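Local coordinates for protein glycosyl hydrolase (Aspergillus fumigatus, PDB 2X8R) that is a family 25 lysozyme that hydrolyses beta-1,4 linkages of peptidoglycan and probably has both acetylmuramidase and diacetylmuramidase activity, at residues Asp67-Gly71 and Ser72-Lys76; Val116-Ile119 and His120-Asn124; Asn124-His127 and His128-Arg132; Thr139-Trp142 and Trp143-Thr147. All blocks are in the same frame, centred on the assembly; numbering follows the deposited sequence.

Contact 1 of 4, residues Asp67-Gly71 and Ser72-Lys76; sequences DKSTG and STQAK
Ser72 meets Thr70 through its CB, which lies 4.0 Å from Thr70 OG1. Thr70 is the N-cap residue of the helix that Gly71 opens, and the short Ser72 side chain stays beside the cap hydroxyl. Thr73 comes next. Its side chain crosses that of Thr70 at about a right angle, bringing Thr73 OG1 to 3.1 Å from Thr70 OG1. A water is held here: it accepts from Thr70 N at 2.9 Å and hydrogen-bonds to Thr73 OG1 at 3.0 Å, so it bridges the backbone N of the N-cap residue and the hydroxyl of Thr73. Gln74 reaches back along the loop. Its CG lies beside its own backbone N (chi1 -80°) and the chain runs extended from there, which carries the amide to Ser69. Gln74 NE2 donates to Ser69 OG at 2.9 Å and 159°, with the hydroxyl close to the amide plane. Ser69 OG in turn gives its proton to Thr70 O, 2.8 Å away, and Gln74 N makes a weak bond to the same carbonyl. The serine hydroxyl is thus both acceptor and donor, which fixes its rotation. Ala75 N to Gly71 O at 2.9 Å is the first strong bond of the helix (170°), after the weak one from Gln74 N. Gln74 NE2 also bonds Arg65 O, and OE1 bonds His62 NE2, so both ends of the amide are held, which suits a buried glutamine. The start of helix 71-79 is tied to the end of strand 57-63 through Gln74 and packs, through Ser72, Ala75 and Lys76, on Glu125 of helix 112-130.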
loop_
_atom_site.group_PDB
_atom_site.type_symbol
_atom_site.label_atom_id
_atom_site.label_comp_id
_atom_site.label_asym_id
_atom_site.label_seq_id
_atom_site.Cartn_x
_atom_site.Cartn_y
_atom_site.Cartn_z
ATOM N N ASP A 67 17.333 -4.072 0.172
ATOM C CA ASP A 67 18.667 -4.684 0.147
ATOM C C ASP A 67 18.828 -5.828 -0.879
ATOM O O ASP A 67 19.985 -6.247 -1.197
ATOM C CB ASP A 67 19.083 -5.136 1.563
ATOM C CG ASP A 67 18.125 -6.145 2.191
ATOM O OD1 ASP A 67 16.893 -6.105 1.992
ATOM O OD2 ASP A 67 18.620 -7.003 2.958
ATOM N N LYS A 68 17.718 -6.308 -1.447
ATOM C CA LYS A 68 17.768 -7.545 -2.265
ATOM C C LYS A 68 17.875 -7.295 -3.771
ATOM O O LYS A 68 18.229 -8.223 -4.550
ATOM C CB LYS A 68 16.546 -8.428 -1.993
ATOM C CG LYS A 68 16.465 -9.004 -0.590
ATOM C CD LYS A 68 17.719 -9.845 -0.258
ATOM C CE LYS A 68 17.705 -10.228 1.215
ATOM N NZ LYS A 68 18.928 -11.004 1.598
ATOM N N SER A 69 17.532 -6.084 -4.205
ATOM C CA SER A 69 17.533 -5.746 -5.642
ATOM C C SER A 69 17.249 -4.275 -5.824
ATOM O O SER A 69 16.969 -3.568 -4.847
ATOM C CB SER A 69 16.428 -6.557 -6.370
ATOM O OG SER A 69 15.181 -5.895 -6.204
ATOM N N THR A 70 17.246 -3.826 -7.074
ATOM C CA THR A 70 16.871 -2.444 -7.380
ATOM C C THR A 70 15.382 -2.285 -7.195
ATOM O O THR A 70 14.657 -3.283 -7.141
ATOM C CB THR A 70 17.220 -2.035 -8.811
ATOM O OG1 THR A 70 16.500 -2.843 -9.754
ATOM C CG2 THR A 70 18.730 -2.176 -9.065
ATOM N N GLY A 71 14.945 -1.029 -7.092
ATOM C CA GLY A 71 13.495 -0.701 -6.985
ATOM C C GLY A 71 12.725 -1.153 -8.229
ATOM O O GLY A 71 11.611 -1.713 -8.123
ATOM N N SER A 72 13.333 -0.977 -9.396
ATOM C CA SER A 72 12.691 -1.371 -10.651
ATOM C C SER A 72 12.466 -2.883 -10.726
ATOM O O SER A 72 11.394 -3.353 -11.159
ATOM C CB SER A 72 13.609 -0.927 -11.810
ATOM O OG SER A 72 13.181 -1.573 -13.010
ATOM N N THR A 73 13.460 -3.669 -10.284
ATOM C CA THR A 73 13.265 -5.139 -10.283
ATOM C C THR A 73 12.016 -5.560 -9.489
ATOM O O THR A 73 11.190 -6.387 -9.968
ATOM C CB THR A 73 14.483 -5.839 -9.737
ATOM O OG1 THR A 73 15.561 -5.617 -10.662
ATOM C CG2 THR A 73 14.224 -7.369 -9.583
ATOM N N GLN A 74 11.891 -5.000 -8.286
ATOM C CA GLN A 74 10.777 -5.335 -7.417
ATOM C C GLN A 74 9.440 -4.835 -7.959
ATOM O O GLN A 74 8.437 -5.564 -7.843
ATOM C CB GLN A 74 11.042 -4.905 -5.985
ATOM C CG GLN A 74 11.957 -5.982 -5.378
ATOM C CD GLN A 74 12.360 -5.714 -3.960
ATOM O OE1 GLN A 74 11.526 -5.476 -3.105
ATOM N NE2 GLN A 74 13.667 -5.813 -3.690
ATOM N N ALA A 75 9.421 -3.632 -8.539
ATOM C CA ALA A 75 8.249 -3.151 -9.267
ATOM C C ALA A 75 7.807 -4.129 -10.369
ATOM O O ALA A 75 6.613 -4.420 -10.489
ATOM C CB ALA A 75 8.466 -1.753 -9.832
ATOM N N LYS A 76 8.766 -4.600 -11.175
ATOM C CA LYS A 76 8.431 -5.490 -12.259
ATOM C C LYS A 76 7.870 -6.802 -11.718
ATOM O O LYS A 76 6.936 -7.344 -12.296
ATOM C CB LYS A 76 9.667 -5.805 -13.101
ATOM C CG LYS A 76 10.078 -4.581 -13.957
ATOM C CD LYS A 76 11.286 -4.883 -14.805
ATOM C CE LYS A 76 11.341 -3.904 -15.996
ATOM N NZ LYS A 76 12.713 -3.700 -16.565
HETATM O O HOH W 1 18.150 -5.545 -9.179
#

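Contact 2 of 4, residues Val116-Ile119 and His120-Asn124; sequences VAWI and HDFVN
Trp118 and Phe122 form the aromatic part of the contact, one helical turn apart on the buried side. Both rings leave the backbone in the same direction, since each CG is anti to its own N (chi1 -168° in Trp118), and their planes differ by only 21°. The rings are nevertheless slid apart, with centroids separated by 5.9 Å, so they barely overlap and touch mainly where Trp118 CH2 meets Phe122 CD2 at 4.0 Å. The indole suits this place because it can be apolar along its six-membered ring and still bond through NE1 to Ser69 O in the loop before helix 71-79. In the aliphatic packing Ile119 CG2 lies 4.1 Å from Val123 CG1; these branched groups face the inside of the fold, where Ile119 also packs on Trp143 and Thr147. This is the middle of helix 112-130, the crossover of the beta-alpha-beta unit between strands 95-97 and 135-138 in the TIM-barrel-like fold of family 25, and Trp118, Ile119 and Phe122 all rest on Leu96 of the first strand. The backbone bonds are those of a regular alpha-helix: His120 N to Val116 O at 2.9 Å, Phe122 N to Trp118 O at 2.9 Å, and Val123 N to Ile119 O likewise. On the more exposed flank His120 has two conformers, so its place alongside Val116 and its stack on Phe153 are tentative.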
loop_
_atom_site.group_PDB
_atom_site.type_symbol
_atom_site.label_atom_id
_atom_site.label_comp_id
_atom_site.label_asym_id
_atom_site.label_seq_id
_atom_site.Cartn_x
_atom_site.Cartn_y
_atom_site.Cartn_z
ATOM N N VAL A 116 16.297 6.694 -0.985
ATOM C CA VAL A 116 15.484 7.582 -1.818
ATOM C C VAL A 116 15.558 7.132 -3.299
ATOM O O VAL A 116 14.535 7.075 -4.007
ATOM C CB VAL A 116 15.875 9.037 -1.565
ATOM C CG1 VAL A 116 15.297 9.982 -2.655
ATOM C CG2 VAL A 116 15.435 9.431 -0.107
ATOM N N ALA A 117 16.751 6.754 -3.753
ATOM C CA ALA A 117 16.934 6.293 -5.123
ATOM C C ALA A 117 16.149 4.999 -5.385
ATOM O O ALA A 117 15.501 4.840 -6.444
ATOM C CB ALA A 117 18.457 6.072 -5.412
ATOM N N TRP A 118 16.209 4.089 -4.416
ATOM C CA TRP A 118 15.498 2.798 -4.520
ATOM C C TRP A 118 13.988 3.060 -4.662
ATOM O O TRP A 118 13.360 2.541 -5.584
ATOM C CB TRP A 118 15.775 1.903 -3.297
ATOM C CG TRP A 118 15.307 0.496 -3.482
ATOM C CD1 TRP A 118 16.082 -0.580 -3.827
ATOM C CD2 TRP A 118 13.983 -0.013 -3.282
ATOM N NE1 TRP A 118 15.302 -1.717 -3.921
ATOM C CE2 TRP A 118 14.018 -1.402 -3.571
ATOM C CE3 TRP A 118 12.763 0.573 -2.897
ATOM C CZ2 TRP A 118 12.874 -2.220 -3.504
ATOM C CZ3 TRP A 118 11.593 -0.247 -2.821
ATOM C CH2 TRP A 118 11.665 -1.625 -3.112
ATOM N N ILE A 119 13.441 3.898 -3.784
ATOM C CA ILE A 119 11.987 4.186 -3.837
ATOM C C ILE A 119 11.612 4.914 -5.127
ATOM O O ILE A 119 10.600 4.576 -5.764
ATOM C CB ILE A 119 11.498 4.968 -2.557
ATOM C CG1 ILE A 119 11.826 4.193 -1.280
ATOM C CG2 ILE A 119 9.957 5.242 -2.601
ATOM C CD1 ILE A 119 11.796 5.090 -0.026
ATOM N N HIS A 120 12.422 5.893 -5.549
ATOM C CA HIS A 120 12.191 6.505 -6.855
ATOM C C HIS A 120 12.198 5.458 -7.982
ATOM O O HIS A 120 11.309 5.447 -8.854
ATOM C CB HIS A 120 13.207 7.619 -7.106
ATOM C CG HIS A 120 12.772 8.961 -6.605
ATOM N ND1 HIS A 120 13.529 9.714 -5.739
ATOM C CD2 HIS A 120 11.671 9.700 -6.875
ATOM C CE1 HIS A 120 12.918 10.864 -5.505
ATOM N NE2 HIS A 120 11.781 10.874 -6.174
ATOM N N ASP A 121 13.165 4.549 -7.945
ATOM C CA ASP A 121 13.236 3.521 -8.972
ATOM C C ASP A 121 11.961 2.636 -9.010
ATOM O O ASP A 121 11.460 2.332 -10.094
ATOM C CB ASP A 121 14.472 2.675 -8.794
ATOM C CG ASP A 121 15.774 3.429 -9.217
ATOM O OD1 ASP A 121 15.659 4.553 -9.746
ATOM O OD2 ASP A 121 16.893 2.888 -9.073
ATOM N N PHE A 122 11.497 2.207 -7.833
ATOM C CA PHE A 122 10.240 1.455 -7.751
ATOM C C PHE A 122 9.054 2.253 -8.313
ATOM O O PHE A 122 8.312 1.768 -9.183
ATOM C CB PHE A 122 9.928 1.047 -6.299
ATOM C CG PHE A 122 8.750 0.098 -6.195
ATOM C CD1 PHE A 122 7.429 0.568 -6.272
ATOM C CD2 PHE A 122 8.984 -1.284 -6.085
ATOM C CE1 PHE A 122 6.342 -0.326 -6.192
ATOM C CE2 PHE A 122 7.921 -2.190 -6.008
ATOM C CZ PHE A 122 6.562 -1.692 -6.088
ATOM N N VAL A 123 8.856 3.464 -7.801
ATOM C CA VAL A 123 7.649 4.191 -8.172
ATOM C C VAL A 123 7.672 4.633 -9.629
ATOM O O VAL A 123 6.646 4.594 -10.320
ATOM C CB VAL A 123 7.275 5.357 -7.184
ATOM C CG1 VAL A 123 7.298 4.867 -5.750
ATOM C CG2 VAL A 123 8.202 6.569 -7.363
ATOM N N ASN A 124 8.851 4.976 -10.131
ATOM C CA ASN A 124 8.919 5.336 -11.552
ATOM C C ASN A 124 8.620 4.153 -12.463
ATOM O O ASN A 124 7.937 4.316 -13.472
ATOM C CB ASN A 124 10.291 5.909 -11.852
ATOM C CG ASN A 124 10.468 7.282 -11.251
ATOM O OD1 ASN A 124 9.493 7.936 -10.875
ATOM N ND2 ASN A 124 11.701 7.735 -11.168
#

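Contact 3 of 4, residues Asn124-His127 and His128-Arg132; sequences NEYH and HATSR
Thr130 places OG1 between its own N and carbonyl carbon (chi1 68°), pointing it back at Tyr126 O, while Tyr126 swings its ring anti to its N (chi1 -169°), so that one face of the ring meets the threonine methyl. This lies at the C-terminal end of helix 112-130, where Thr130 forms an ST turn and the crossover of the beta-alpha-beta unit runs on toward strand 135-138. Tyr126 O is gripped twice by one residue: Thr130 N comes at 3.0 Å and Thr130 OG1 at 2.9 Å, from opposite faces of the carbonyl plane, the hydroxyl standing above that plane. The same OG1 accepts from Arg132 N at 2.9 Å, which makes the ST turn; a threonine can do both jobs and still offer a methyl to the aromatic ring. That methyl, Thr130 CG2, lies over one face of Tyr126, 4.0 Å from the centroid and 23° off the ring normal, a CH-pi contact. Ser131 leaves the helix with positive phi, and its N bonds to His127 O at 2.8 Å, the last turn of the helix. The His127 ring lies with Ser131 CA over one face and stacks with Trp133 of the following loop. Tyr126 is suited to a buried site by a phenol that bonds both Gly83 O and Gly94 N, and Arg132 reaches Leu207 O on helix 201-209. Arg132 O meets His127 CA in a C-H...O contact at 3.1 Å, and the same oxygen sits at the edge of the Tyr126 ring, in its plane, 3.3 Å from CD2.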
loop_
_atom_site.group_PDB
_atom_site.type_symbol
_atom_site.label_atom_id
_atom_site.label_comp_id
_atom_site.label_asym_id
_atom_site.label_seq_id
_atom_site.Cartn_x
_atom_site.Cartn_y
_atom_site.Cartn_z
ATOM N N ASN A 124 8.851 4.976 -10.131
ATOM C CA ASN A 124 8.919 5.336 -11.552
ATOM C C ASN A 124 8.620 4.153 -12.463
ATOM O O ASN A 124 7.937 4.316 -13.472
ATOM C CB ASN A 124 10.291 5.909 -11.852
ATOM C CG ASN A 124 10.468 7.282 -11.251
ATOM O OD1 ASN A 124 9.493 7.936 -10.875
ATOM N ND2 ASN A 124 11.701 7.735 -11.168
ATOM N N GLU A 125 9.166 2.977 -12.140
ATOM C CA GLU A 125 8.860 1.773 -12.917
ATOM C C GLU A 125 7.360 1.490 -12.898
ATOM O O GLU A 125 6.758 1.138 -13.943
ATOM C CB GLU A 125 9.690 0.548 -12.481
ATOM C CG GLU A 125 9.355 -0.741 -13.273
ATOM C CD GLU A 125 9.748 -0.694 -14.765
ATOM O OE1 GLU A 125 10.637 0.069 -15.167
ATOM O OE2 GLU A 125 9.161 -1.452 -15.539
ATOM N N TYR A 126 6.752 1.638 -11.712
ATOM C CA TYR A 126 5.342 1.352 -11.553
ATOM C C TYR A 126 4.524 2.289 -12.454
ATOM O O TYR A 126 3.619 1.865 -13.164
ATOM C CB TYR A 126 4.881 1.418 -10.088
ATOM C CG TYR A 126 3.501 0.852 -9.945
ATOM C CD1 TYR A 126 3.281 -0.520 -9.667
ATOM C CD2 TYR A 126 2.398 1.673 -10.150
ATOM C CE1 TYR A 126 1.964 -1.035 -9.582
ATOM C CE2 TYR A 126 1.087 1.151 -10.080
ATOM C CZ TYR A 126 0.901 -0.195 -9.795
ATOM O OH TYR A 126 -0.359 -0.728 -9.760
ATOM N N HIS A 127 4.903 3.561 -12.449
ATOM C CA HIS A 127 4.201 4.571 -13.241
ATOM C C HIS A 127 4.409 4.339 -14.740
ATOM O O HIS A 127 3.475 4.501 -15.528
ATOM C CB HIS A 127 4.618 5.977 -12.779
ATOM C CG HIS A 127 4.048 7.081 -13.620
ATOM N ND1 HIS A 127 2.787 7.593 -13.410
ATOM C CD2 HIS A 127 4.531 7.707 -14.719
ATOM C CE1 HIS A 127 2.526 8.519 -14.318
ATOM N NE2 HIS A 127 3.565 8.601 -15.128
ATOM N N HIS A 128 5.630 3.922 -15.102
ATOM C CA HIS A 128 5.966 3.647 -16.515
ATOM C C HIS A 128 5.054 2.551 -17.051
ATOM O O HIS A 128 4.527 2.652 -18.173
ATOM C CB HIS A 128 7.451 3.226 -16.647
ATOM C CG HIS A 128 7.926 3.073 -18.059
ATOM N ND1 HIS A 128 8.557 4.083 -18.765
ATOM C CD2 HIS A 128 7.840 2.017 -18.913
ATOM C CE1 HIS A 128 8.850 3.651 -19.984
ATOM N NE2 HIS A 128 8.416 2.408 -20.101
ATOM N N ALA A 129 4.850 1.515 -16.243
ATOM C CA ALA A 129 4.134 0.338 -16.654
ATOM C C ALA A 129 2.628 0.583 -16.685
ATOM O O ALA A 129 1.928 0.002 -17.530
ATOM C CB ALA A 129 4.417 -0.798 -15.708
ATOM N N THR A 130 2.109 1.368 -15.740
ATOM C CA THR A 130 0.652 1.432 -15.542
ATOM C C THR A 130 -0.040 2.751 -15.837
ATOM O O THR A 130 -1.278 2.776 -15.951
ATOM C CB THR A 130 0.237 1.124 -14.072
ATOM O OG1 THR A 130 0.697 2.195 -13.212
ATOM C CG2 THR A 130 0.703 -0.284 -13.580
ATOM N N SER A 131 0.771 3.814 -15.912
ATOM C CA SER A 131 0.347 5.221 -16.005
ATOM C C SER A 131 -0.121 5.812 -14.672
ATOM O O SER A 131 -0.515 7.001 -14.599
ATOM C CB SER A 131 -0.684 5.480 -17.127
ATOM O OG SER A 131 -2.001 5.131 -16.741
ATOM N N ARG A 132 -0.036 5.004 -13.619
ATOM C CA ARG A 132 -0.410 5.439 -12.257
ATOM C C ARG A 132 0.804 5.491 -11.351
ATOM O O ARG A 132 1.691 4.600 -11.430
ATOM C CB ARG A 132 -1.466 4.477 -11.673
ATOM C CG ARG A 132 -2.864 4.525 -12.390
ATOM C CD ARG A 132 -3.452 5.937 -12.503
ATOM N NE ARG A 132 -3.617 6.454 -11.159
ATOM C CZ ARG A 132 -4.602 6.139 -10.331
ATOM N NH1 ARG A 132 -5.584 5.327 -10.716
ATOM N NH2 ARG A 132 -4.574 6.619 -9.098
#

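Contact 4 of 4, residues Thr139-Trp142 and Trp143-Thr147; sequences TADW and WNRCT
Trp142 and Cys146 are one turn apart, and the indole carries most of the contact. From CB the side chain turns CG anti to its own N (chi1 -171°), which sends the ring along the helix toward Cys146. On the five-membered ring NE1 and CE2 meet the sulfur, with Cys146 SG 3.3 Å from NE1 and over the ring face. Further out CZ2 and CH2 lie beneath Cys146 CB, which is 3.5 Å from the centroid of the six-membered ring and 14° off its normal, a CH-pi contact. At the far rim CZ3 touches Thr147 CG2 at 3.9 Å, and Trp143 CE3 lies at the ring edge, 4.0 Å from the same CZ3. A broad flat indole suits the place because one face spans both side-chain atoms of Cys146, CB over the six-membered ring and SG over the five-membered ring. On the exposed side Arg145 bends at chi3 and returns to Asp141, where NH1 bonds OD2 at 2.7 Å in a salt bridge; the two flat groups are turned 51° from each other. Asp141 OD2 also bonds the hydroxyl of Tyr100. Thr139 caps the helix start, its OG1 accepting from Trp142 N at 2.9 Å. Cys146 is joined to Cys107, so the sulfur over the indole belongs to a disulfide: a Cys sulfur-aromatic contact within an N-capped helix of the beta-alpha-beta unit between strands 135-138 and 159-162.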
loop_
_atom_site.group_PDB
_atom_site.type_symbol
_atom_site.label_atom_id
_atom_site.label_comp_id
_atom_site.label_asym_id
_atom_site.label_seq_id
_atom_site.Cartn_x
_atom_site.Cartn_y
_atom_site.Cartn_z
ATOM N N THR A 139 5.430 4.654 7.828
ATOM C CA THR A 139 5.150 5.465 9.004
ATOM C C THR A 139 5.963 6.739 8.922
ATOM O O THR A 139 6.999 6.780 8.258
ATOM C CB THR A 139 5.474 4.756 10.344
ATOM O OG1 THR A 139 6.889 4.527 10.437
ATOM C CG2 THR A 139 4.741 3.389 10.459
ATOM N N ALA A 140 5.541 7.772 9.657
ATOM C CA ALA A 140 6.333 9.012 9.676
ATOM C C ALA A 140 7.744 8.740 10.246
ATOM O O ALA A 140 8.737 9.247 9.723
ATOM C CB ALA A 140 5.607 10.106 10.470
ATOM N N ASP A 141 7.802 7.916 11.294
ATOM C CA ASP A 141 9.049 7.562 11.970
ATOM C C ASP A 141 10.002 6.891 10.982
ATOM O O ASP A 141 11.187 7.247 10.893
ATOM C CB ASP A 141 8.780 6.592 13.129
ATOM C CG ASP A 141 10.060 5.952 13.616
ATOM O OD1 ASP A 141 10.758 6.624 14.390
ATOM O OD2 ASP A 141 10.385 4.826 13.165
ATOM N N TRP A 142 9.486 5.900 10.235
ATOM C CA TRP A 142 10.352 5.196 9.307
ATOM C C TRP A 142 10.853 6.126 8.186
ATOM O O TRP A 142 12.041 6.158 7.872
ATOM C CB TRP A 142 9.602 3.994 8.730
ATOM C CG TRP A 142 10.594 3.108 7.918
ATOM C CD1 TRP A 142 11.253 2.012 8.359
ATOM C CD2 TRP A 142 10.979 3.292 6.542
ATOM N NE1 TRP A 142 12.040 1.482 7.337
ATOM C CE2 TRP A 142 11.911 2.272 6.229
ATOM C CE3 TRP A 142 10.660 4.247 5.562
ATOM C CZ2 TRP A 142 12.512 2.150 4.944
ATOM C CZ3 TRP A 142 11.260 4.158 4.300
ATOM C CH2 TRP A 142 12.176 3.112 3.997
ATOM N N TRP A 143 9.936 6.913 7.607
ATOM C CA TRP A 143 10.279 7.825 6.545
ATOM C C TRP A 143 11.359 8.816 6.998
ATOM O O TRP A 143 12.302 9.106 6.244
ATOM C CB TRP A 143 9.036 8.588 6.059
ATOM C CG TRP A 143 9.229 9.194 4.722
ATOM C CD1 TRP A 143 9.496 10.518 4.448
ATOM C CD2 TRP A 143 9.215 8.515 3.456
ATOM N NE1 TRP A 143 9.638 10.703 3.076
ATOM C CE2 TRP A 143 9.442 9.503 2.447
ATOM C CE3 TRP A 143 8.993 7.192 3.074
ATOM C CZ2 TRP A 143 9.482 9.189 1.079
ATOM C CZ3 TRP A 143 9.015 6.887 1.693
ATOM C CH2 TRP A 143 9.263 7.885 0.723
ATOM N N ASN A 144 11.236 9.274 8.242
ATOM C CA ASN A 144 12.235 10.170 8.767
ATOM C C ASN A 144 13.574 9.454 8.909
ATOM O O ASN A 144 14.601 9.969 8.402
ATOM C CB ASN A 144 11.786 10.728 10.101
ATOM C CG ASN A 144 12.771 11.743 10.623
ATOM O OD1 ASN A 144 12.975 12.789 9.997
ATOM N ND2 ASN A 144 13.445 11.411 11.751
ATOM N N ARG A 145 13.564 8.269 9.527
ATOM C CA ARG A 145 14.835 7.577 9.793
ATOM C C ARG A 145 15.516 7.112 8.517
ATOM O O ARG A 145 16.743 7.266 8.373
ATOM C CB ARG A 145 14.670 6.385 10.726
ATOM C CG ARG A 145 15.983 5.573 10.956
ATOM C CD ARG A 145 15.744 4.441 11.954
ATOM N NE ARG A 145 15.188 4.978 13.193
ATOM C CZ ARG A 145 13.908 4.894 13.577
ATOM N NH1 ARG A 145 13.009 4.240 12.840
ATOM N NH2 ARG A 145 13.541 5.456 14.732
ATOM N N CYS A 146 14.738 6.541 7.599
ATOM C CA CYS A 146 15.392 5.841 6.498
ATOM C C CYS A 146 15.548 6.643 5.208
ATOM O O CYS A 146 16.285 6.218 4.325
ATOM C CB CYS A 146 14.671 4.516 6.230
ATOM S SG CYS A 146 14.773 3.341 7.621
ATOM N N THR A 147 14.839 7.760 5.104
ATOM C CA THR A 147 14.954 8.627 3.929
ATOM C C THR A 147 15.435 10.034 4.249
ATOM O O THR A 147 15.608 10.859 3.329
ATOM C CB THR A 147 13.647 8.730 3.058
ATOM O OG1 THR A 147 12.677 9.569 3.711
ATOM C CG2 THR A 147 13.059 7.338 2.822
HETATM O O HOH W 2 12.641 8.798 12.938
#

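Overall arrangement
Helix 112-130 links the set: contacts 2 and 3 lie on it in succession and share Asn124, their centres 11 Å apart. Contact 1 packs against it, its centre 9 Å from that of contact 2 (Ala75 N 3.3 Å from Phe122 CE2) and 14 Å from that of contact 3 (Ala75 CB 3.7 Å from Glu125 CG). Contact 4 touches contact 2 on segment 116-119, with Ile119 CD1 3.7 Å from Trp143 CZ3. Contacts 3 and 4, centres about 24 Å apart, do not touch. All lie in the outer layer around the barrel strands. None has an assigned catalytic residue, but Trp142 of contact 4 packs on Ile98, in the Asp-Ile-Glu sequence that is probably the family's DXE motif.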